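Side-chain contacts in ESX-5 secretion-associated protein EspG5 (PDB 6VJ5), which acts as a specific chaperone for its cognate PE/PPE proteins, keeping PE/PPE dimers from aggregating and supporting secretion of LipY and PE31/PPE18: residues S43-W46 with L47-H50; A182-S185 with W186-S189. All coordinates share one frame; numbering follows the deposited sequence.

Contact 1: residues S43-W46 with L47-H50; sequences SNDW and LNEH
Leu47 N bonds back to Asn44 O at 3.2 Å and Asn48 N to Asp45 O, two i to i+3 bonds that wind residues 45-47 into a short 3-10 turn; a weak third bond runs from Glu49 N to Trp46 O. One turn apart, Asp45 and Asn48 are joined by their side chains as well: ND2 of Asn48 gives a hydrogen to OD1 of Asp45 at 3.1 Å, on the anti side of the carboxylate. OD1 of Asp45 lies close to the amide plane of Asn48, while ND2 comes at it about 30° out of the carboxylate plane, the two flat groups being turned at right angles. Asparagine suits the place because its two ends differ: NH2 serves Asp45 while OD1 accepts from Arg57. Asn44 and Leu47 run side by side, CD1 of the leucine 3.5 Å from CG of the asparagine, whose ND2 bonds to Tyr38. The other methyl, CD2 of Leu47, sits over one face of Trp46 as a CH-pi contact, 4.3 Å from the centroid of the six-membered ring. With CG between the backbone N and the carbonyl carbon (chi1 71°), the indole of Trp46 is set beside Leu47. It also meets the ring of Trp18 and stacks with a polar side chain of another protein's chain. His50, the N-cap of helix 51-58, takes the amide of Gly52 through ND1. The chemistry implies a polar brace on one flank of the turn and an apolar seat for the indole on another, where it meets the other protein.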
loop_
_atom_site.group_PDB
_atom_site.type_symbol
_atom_site.label_atom_id
_atom_site.label_comp_id
_atom_site.label_asym_id
_atom_site.label_seq_id
_atom_site.Cartn_x
_atom_site.Cartn_y
_atom_site.Cartn_z
ATOM N N SER C 43 5.357 0.250 -13.617
ATOM C CA SER C 43 6.764 -0.080 -13.796
ATOM C C SER C 43 7.286 -0.871 -12.605
ATOM O O SER C 43 6.986 -0.549 -11.454
ATOM C CB SER C 43 7.605 1.190 -13.985
ATOM O OG SER C 43 8.906 0.875 -14.451
ATOM N N ASN C 44 8.071 -1.905 -12.902
ATOM C CA ASN C 44 8.832 -2.641 -11.903
ATOM C C ASN C 44 10.333 -2.422 -12.050
ATOM O O ASN C 44 11.119 -3.175 -11.463
ATOM C CB ASN C 44 8.509 -4.136 -11.990
ATOM C CG ASN C 44 7.326 -4.537 -11.110
ATOM O OD1 ASN C 44 6.743 -3.708 -10.409
ATOM N ND2 ASN C 44 6.970 -5.815 -11.147
ATOM N N ASP C 45 10.753 -1.409 -12.815
ATOM C CA ASP C 45 12.173 -1.150 -13.031
ATOM C C ASP C 45 12.844 -0.524 -11.810
ATOM O O ASP C 45 14.066 -0.642 -11.660
ATOM C CB ASP C 45 12.362 -0.244 -14.255
ATOM C CG ASP C 45 13.824 -0.107 -14.666
ATOM O OD1 ASP C 45 14.681 -0.839 -14.115
ATOM O OD2 ASP C 45 14.121 0.739 -15.537
ATOM N N TRP C 46 12.081 0.142 -10.938
ATOM C CA TRP C 46 12.644 0.631 -9.683
ATOM C C TRP C 46 13.076 -0.513 -8.774
ATOM O O TRP C 46 13.830 -0.286 -7.821
ATOM C CB TRP C 46 11.641 1.533 -8.956
ATOM C CG TRP C 46 10.452 0.822 -8.366
ATOM C CD1 TRP C 46 9.356 0.353 -9.038
ATOM C CD2 TRP C 46 10.228 0.527 -6.979
ATOM N NE1 TRP C 46 8.471 -0.227 -8.154
ATOM C CE2 TRP C 46 8.983 -0.131 -6.886
ATOM C CE3 TRP C 46 10.961 0.754 -5.807
ATOM C CZ2 TRP C 46 8.457 -0.568 -5.668
ATOM C CZ3 TRP C 46 10.438 0.318 -4.599
ATOM C CH2 TRP C 46 9.197 -0.334 -4.539
ATOM N N LEU C 47 12.615 -1.736 -9.052
ATOM C CA LEU C 47 13.117 -2.903 -8.337
ATOM C C LEU C 47 14.592 -3.145 -8.638
ATOM O O LEU C 47 15.335 -3.607 -7.762
ATOM C CB LEU C 47 12.294 -4.137 -8.713
ATOM C CG LEU C 47 10.791 -4.037 -8.459
ATOM C CD1 LEU C 47 10.044 -5.232 -9.027
ATOM C CD2 LEU C 47 10.536 -3.912 -6.968
ATOM N N ASN C 48 15.032 -2.845 -9.868
ATOM C CA ASN C 48 16.429 -3.043 -10.247
ATOM C C ASN C 48 17.389 -2.218 -9.395
ATOM O O ASN C 48 18.598 -2.488 -9.399
ATOM C CB ASN C 48 16.635 -2.680 -11.722
ATOM C CG ASN C 48 16.503 -3.874 -12.647
ATOM O OD1 ASN C 48 16.835 -4.998 -12.276
ATOM N ND2 ASN C 48 16.027 -3.631 -13.864
ATOM N N GLU C 49 16.886 -1.206 -8.685
ATOM C CA GLU C 49 17.718 -0.388 -7.816
ATOM C C GLU C 49 17.955 -1.027 -6.452
ATOM O O GLU C 49 18.939 -0.688 -5.789
ATOM C CB GLU C 49 17.077 0.995 -7.644
ATOM C CG GLU C 49 17.348 1.951 -8.805
ATOM C CD GLU C 49 16.279 3.022 -8.976
ATOM O OE1 GLU C 49 15.406 3.166 -8.091
ATOM O OE2 GLU C 49 16.313 3.720 -10.013
ATOM N N HIS C 50 17.091 -1.939 -6.024
ATOM C CA HIS C 50 17.276 -2.572 -4.728
ATOM C C HIS C 50 18.595 -3.343 -4.716
ATOM O O HIS C 50 18.949 -3.983 -5.715
ATOM C CB HIS C 50 16.110 -3.514 -4.423
ATOM C CG HIS C 50 15.854 -3.703 -2.960
ATOM N ND1 HIS C 50 16.626 -4.525 -2.168
ATOM C CD2 HIS C 50 14.910 -3.173 -2.147
ATOM C CE1 HIS C 50 16.172 -4.491 -0.928
ATOM N NE2 HIS C 50 15.130 -3.681 -0.889
#

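Contact 2: residues A182-S185 with W186-S189; sequences ATKS and WQES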
loop_
_atom_site.group_PDB
_atom_site.type_symbol
_atom_site.label_atom_id
_atom_site.label_comp_id
_atom_site.label_asym_id
_atom_site.label_seq_id
_atom_site.Cartn_x
_atom_site.Cartn_y
_atom_site.Cartn_z
ATOM N N ALA C 182 -13.146 -22.556 31.407
ATOM C CA ALA C 182 -12.458 -23.048 32.599
ATOM C C ALA C 182 -10.955 -22.804 32.503
ATOM O O ALA C 182 -10.289 -22.530 33.508
ATOM C CB ALA C 182 -12.742 -24.538 32.800
ATOM N N THR C 183 -10.396 -22.929 31.301
ATOM C CA THR C 183 -8.981 -22.624 31.122
ATOM C C THR C 183 -8.705 -21.142 31.357
ATOM O O THR C 183 -7.688 -20.784 31.962
ATOM C CB THR C 183 -8.532 -23.033 29.720
ATOM O OG1 THR C 183 -8.792 -24.426 29.510
ATOM C CG2 THR C 183 -7.054 -22.770 29.549
ATOM N N LYS C 184 -9.600 -20.266 30.900
ATOM C CA LYS C 184 -9.390 -18.833 31.092
ATOM C C LYS C 184 -9.385 -18.475 32.575
ATOM O O LYS C 184 -8.498 -17.754 33.048
ATOM C CB LYS C 184 -10.463 -18.048 30.334
ATOM C CG LYS C 184 -10.432 -16.541 30.560
ATOM C CD LYS C 184 -9.069 -15.947 30.259
ATOM C CE LYS C 184 -8.677 -16.142 28.807
ATOM N NZ LYS C 184 -7.467 -15.330 28.499
ATOM N N SER C 185 -10.363 -18.987 33.331
ATOM C CA SER C 185 -10.384 -18.754 34.771
ATOM C C SER C 185 -9.130 -19.305 35.441
ATOM O O SER C 185 -8.545 -18.652 36.312
ATOM C CB SER C 185 -11.629 -19.389 35.388
ATOM O OG SER C 185 -12.810 -18.893 34.786
ATOM N N TRP C 186 -8.711 -20.517 35.065
ATOM C CA TRP C 186 -7.536 -21.115 35.696
ATOM C C TRP C 186 -6.300 -20.266 35.446
ATOM O O TRP C 186 -5.498 -20.035 36.358
ATOM C CB TRP C 186 -7.322 -22.533 35.173
ATOM C CG TRP C 186 -6.377 -23.346 36.004
ATOM C CD1 TRP C 186 -6.087 -23.170 37.325
ATOM C CD2 TRP C 186 -5.594 -24.461 35.567
ATOM N NE1 TRP C 186 -5.173 -24.107 37.738
ATOM C CE2 TRP C 186 -4.853 -24.912 36.677
ATOM C CE3 TRP C 186 -5.449 -25.124 34.345
ATOM C CZ2 TRP C 186 -3.980 -25.991 36.600
ATOM C CZ3 TRP C 186 -4.583 -26.197 34.272
ATOM C CH2 TRP C 186 -3.860 -26.620 35.392
ATOM N N GLN C 187 -6.132 -19.793 34.210
ATOM C CA GLN C 187 -5.067 -18.847 33.907
ATOM C C GLN C 187 -5.185 -17.595 34.764
ATOM O O GLN C 187 -4.183 -17.088 35.279
ATOM C CB GLN C 187 -5.120 -18.488 32.422
ATOM C CG GLN C 187 -4.078 -17.501 31.936
ATOM C CD GLN C 187 -4.430 -16.957 30.559
ATOM O OE1 GLN C 187 -5.576 -16.583 30.304
ATOM N NE2 GLN C 187 -3.450 -16.932 29.658
ATOM N N GLU C 188 -6.408 -17.079 34.922
ATOM C CA GLU C 188 -6.606 -15.860 35.700
ATOM C C GLU C 188 -6.187 -16.051 37.149
ATOM O O GLU C 188 -5.686 -15.113 37.778
ATOM C CB GLU C 188 -8.069 -15.415 35.605
ATOM C CG GLU C 188 -8.428 -14.811 34.251
ATOM C CD GLU C 188 -9.913 -14.522 34.084
ATOM O OE1 GLU C 188 -10.724 -14.982 34.918
ATOM O OE2 GLU C 188 -10.263 -13.830 33.105
ATOM N N SER C 189 -6.370 -17.252 37.695
ATOM C CA SER C 189 -5.928 -17.544 39.052
ATOM C C SER C 189 -4.424 -17.754 39.147
ATOM O O SER C 189 -3.922 -18.044 40.239
ATOM C CB SER C 189 -6.645 -18.789 39.591
ATOM O OG SER C 189 -6.046 -19.981 39.109
HETATM O O HOH W 1 -12.691 -16.316 33.524
#
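Residues 182-185 and 186-189 form the last turns of helix 176-188, joined by four i to i+4 backbone bonds, among them Gln187 N to Thr183 O at 2.9 Å. On one flank Lys184 bends along the helix toward its C-terminal end, turning at chi2 (54°) and chi3, to bring NZ within 2.9 Å of OE1 of Gln187, in the carbonyl plane of that amide. Lysine has the reach for this and for a second acceptor, since NZ also hydrogen-bonds to the backbone of another protein's chain. Glu188 lays OE2 against CG of Lys184, 3.7 Å away, but the ammonium itself is too distant for a salt bridge. Such i to i+3 and i to i+4 pairings are the usual side-chain contacts along an alpha-helix. A water joins OE1 of Glu188, to which it donates at 2.8 Å, with OG of Ser185, a hydroxyl that also bonds to the carbonyl of Glu181. Where the helix ends, OG of Ser189 donates to Trp186 O at 2.8 Å, holding a carbonyl of the final turn. The indole of Trp186 leads away from this polar flank to pack on Leu199 and Val209, meets Phe191 edge-to-face, and gives its NE1 hydrogen to Asn192 O.

In the fold
Contacts 1 and 2 lie on opposite sides of the chain's centre, their own centres 52 Å apart and their nearest atoms about 38 Å apart, so neither touches the other. Contact 1 leads into helix 51-58 from the loop that follows helix 14-23, whereas contact 2 closes helix 176-188, which follows strand 172-175, outermost in this chain's large antiparallel sheet. They come in series along the chain. What they have in common is that both touch a chain of another protein: contact 1 through Trp46, and contact 2 through Thr183, Lys184 and Gln187.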